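Long-range contact in titin (PDB 2J8H), which acts as a giant elastic muscle protein, here represented by a rigid tandem of two immunoglobulin domains from its A-band part: residues P5-E10 against Y77-T82. Numbering follows the deposited sequence.
Sequences PHFKEE and YQVRAT
The phenyl ring of Phe7 reaches across to the strand of Val79 and Ala81 with its far end leading, and the CZ and CE2 end does the touching. That end slots between two neighbours: CG1 and the carbonyl oxygen of Val79 lie on one side of the ring plane, the methyl of Ala81 on the opposite side. Val79 O, 3.6 Å from Phe7 CZ, and Ala81 CB, 4.0 Å from Phe7 CZ, both approach obliquely. At the ring edge, near its plane, Arg80 C lies 4.4 Å from Phe7 CZ. Val79 CG1 is 3.7 Å from Phe7 CE2; this methyl sits between the backbone N and carbonyl carbon of its own residue (chi1 62°). In Phe7 the ring carbon CG stands anti to the carbonyl carbon (chi1 -70°), which carries the ring tip over to the partner strand although the side chain sets out from the backbone at an angle to that strand. The puckered pyrrolidine ring of Pro5 sets its CB 3.8 Å from CB of Ala81 and brings its CG to 3.5 Å from the Ala81 carbonyl oxygen. The Ala81 methyl is thereby shared by Pro5 and Phe7. Trimming Phe7 to an alanine would probably leave CG1 of Val79 and one flank of the Ala81 methyl without their aromatic cover, opening a gap between the strands. No hydrogen bond joins the two segments, an instance of how the facing sheets of a beta sandwich, here an I-set immunoglobulin domain, meet through side chains. Phe7 also touches Val28 of strand 22-29, to which His6 is tied by backbone bonding with Thr29, and Val88 of strand 86-102; within its own sheet, Val79 touches Val36 of the adjoining strand 35-40.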
loop_
_atom_site.group_PDB
_atom_site.type_symbol
_atom_site.label_atom_id
_atom_site.label_comp_id
_atom_site.label_asym_id
_atom_site.label_seq_id
_atom_site.Cartn_x
_atom_site.Cartn_y
_atom_site.Cartn_z
ATOM N N PRO A 5 25.390 -26.217 15.560
ATOM C CA PRO A 5 24.714 -25.360 14.590
ATOM C C PRO A 5 25.659 -24.493 13.769
ATOM O O PRO A 5 26.702 -24.071 14.267
ATOM C CB PRO A 5 23.839 -24.466 15.461
ATOM C CG PRO A 5 23.752 -25.157 16.793
ATOM C CD PRO A 5 25.054 -25.832 16.942
ATOM N N HIS A 6 25.286 -24.237 12.515
ATOM C CA HIS A 6 26.055 -23.378 11.616
ATOM C C HIS A 6 25.071 -22.631 10.729
ATOM O O HIS A 6 24.009 -23.142 10.429
ATOM C CB HIS A 6 26.995 -24.233 10.786
ATOM C CG HIS A 6 27.866 -23.475 9.828
ATOM N ND1 HIS A 6 28.971 -22.753 10.231
ATOM C CD2 HIS A 6 27.859 -23.419 8.472
ATOM C CE1 HIS A 6 29.575 -22.240 9.169
ATOM N NE2 HIS A 6 28.926 -22.637 8.089
ATOM N N PHE A 7 25.410 -21.397 10.375
ATOM C CA PHE A 7 24.640 -20.625 9.394
ATOM C C PHE A 7 25.239 -20.885 8.029
ATOM O O PHE A 7 26.300 -20.365 7.704
ATOM C CB PHE A 7 24.629 -19.139 9.751
ATOM C CG PHE A 7 23.822 -18.849 10.948
ATOM C CD1 PHE A 7 24.420 -18.608 12.160
ATOM C CD2 PHE A 7 22.452 -18.920 10.891
ATOM C CE1 PHE A 7 23.668 -18.394 13.296
ATOM C CE2 PHE A 7 21.695 -18.695 12.004
ATOM C CZ PHE A 7 22.322 -18.450 13.235
ATOM N N LYS A 8 24.596 -21.778 7.276
ATOM C CA LYS A 8 24.989 -22.084 5.898
ATOM C C LYS A 8 24.717 -20.857 5.033
ATOM O O LYS A 8 25.467 -20.532 4.127
ATOM C CB LYS A 8 24.177 -23.283 5.397
ATOM C CG LYS A 8 24.492 -23.783 4.003
ATOM C CD LYS A 8 25.748 -24.574 4.001
ATOM C CE LYS A 8 26.087 -25.088 2.619
ATOM N NZ LYS A 8 27.506 -25.554 2.581
ATOM N N GLU A 9 23.612 -20.180 5.317
ATOM C CA GLU A 9 23.331 -18.883 4.705
ATOM C C GLU A 9 23.067 -17.907 5.847
ATOM O O GLU A 9 22.133 -18.076 6.603
ATOM C CB GLU A 9 22.158 -19.001 3.743
ATOM C CG GLU A 9 22.412 -20.073 2.678
ATOM C CD GLU A 9 21.304 -20.170 1.650
ATOM O OE1 GLU A 9 20.280 -19.494 1.840
ATOM O OE2 GLU A 9 21.451 -20.914 0.656
ATOM N N GLU A 10 23.957 -16.938 6.000
ATOM C CA GLU A 10 23.909 -15.975 7.102
ATOM C C GLU A 10 22.877 -14.896 6.811
ATOM O O GLU A 10 22.515 -14.674 5.656
ATOM C CB GLU A 10 25.278 -15.292 7.276
ATOM C CG GLU A 10 26.436 -16.224 7.607
ATOM C CD GLU A 10 27.785 -15.511 7.542
ATOM O OE1 GLU A 10 27.838 -14.268 7.720
ATOM O OE2 GLU A 10 28.807 -16.189 7.265
ATOM N N TYR A 77 19.388 -6.827 14.547
ATOM C CA TYR A 77 18.660 -8.029 14.874
ATOM C C TYR A 77 19.666 -9.147 14.962
ATOM O O TYR A 77 20.722 -9.081 14.332
ATOM C CB TYR A 77 17.629 -8.349 13.791
ATOM C CG TYR A 77 16.534 -7.310 13.741
ATOM C CD1 TYR A 77 16.721 -6.094 13.071
ATOM C CD2 TYR A 77 15.341 -7.518 14.402
ATOM C CE1 TYR A 77 15.723 -5.130 13.056
ATOM C CE2 TYR A 77 14.356 -6.554 14.416
ATOM C CZ TYR A 77 14.547 -5.363 13.731
ATOM O OH TYR A 77 13.527 -4.426 13.751
ATOM N N GLN A 78 19.343 -10.140 15.786
ATOM C CA GLN A 78 20.140 -11.348 15.928
ATOM C C GLN A 78 19.252 -12.560 15.703
ATOM O O GLN A 78 18.077 -12.537 15.991
ATOM C CB GLN A 78 20.751 -11.447 17.324
ATOM C CG GLN A 78 21.738 -10.368 17.697
ATOM C CD GLN A 78 21.093 -9.116 18.271
ATOM O OE1 GLN A 78 20.053 -9.176 18.919
ATOM N NE2 GLN A 78 21.744 -7.970 18.065
ATOM N N VAL A 79 19.834 -13.602 15.145
ATOM C CA VAL A 79 19.220 -14.919 15.057
ATOM C C VAL A 79 20.189 -15.879 15.714
ATOM O O VAL A 79 21.426 -15.775 15.529
ATOM C CB VAL A 79 18.911 -15.338 13.597
ATOM C CG1 VAL A 79 20.164 -15.439 12.794
ATOM C CG2 VAL A 79 18.075 -16.659 13.543
ATOM N N ARG A 80 19.630 -16.751 16.544
ATOM C CA ARG A 80 20.420 -17.703 17.283
ATOM C C ARG A 80 19.995 -19.100 16.950
ATOM O O ARG A 80 18.808 -19.387 16.912
ATOM C CB ARG A 80 20.246 -17.459 18.785
ATOM C CG ARG A 80 21.163 -18.359 19.629
ATOM C CD ARG A 80 20.883 -18.230 21.121
ATOM N NE ARG A 80 21.193 -16.886 21.592
ATOM C CZ ARG A 80 21.045 -16.475 22.842
ATOM N NH1 ARG A 80 20.620 -17.316 23.784
ATOM N NH2 ARG A 80 21.345 -15.227 23.165
ATOM N N ALA A 81 20.960 -19.993 16.760
ATOM C CA ALA A 81 20.674 -21.395 16.476
ATOM C C ALA A 81 21.365 -22.232 17.531
ATOM O O ALA A 81 22.553 -22.065 17.745
ATOM C CB ALA A 81 21.185 -21.778 15.066
ATOM N N THR A 82 20.620 -23.131 18.170
ATOM C CA THR A 82 21.115 -23.909 19.283
ATOM C C THR A 82 20.710 -25.375 19.147
ATOM O O THR A 82 19.562 -25.696 18.839
ATOM C CB THR A 82 20.490 -23.391 20.591
ATOM O OG1 THR A 82 20.762 -21.997 20.741
ATOM C CG2 THR A 82 21.003 -24.139 21.812
#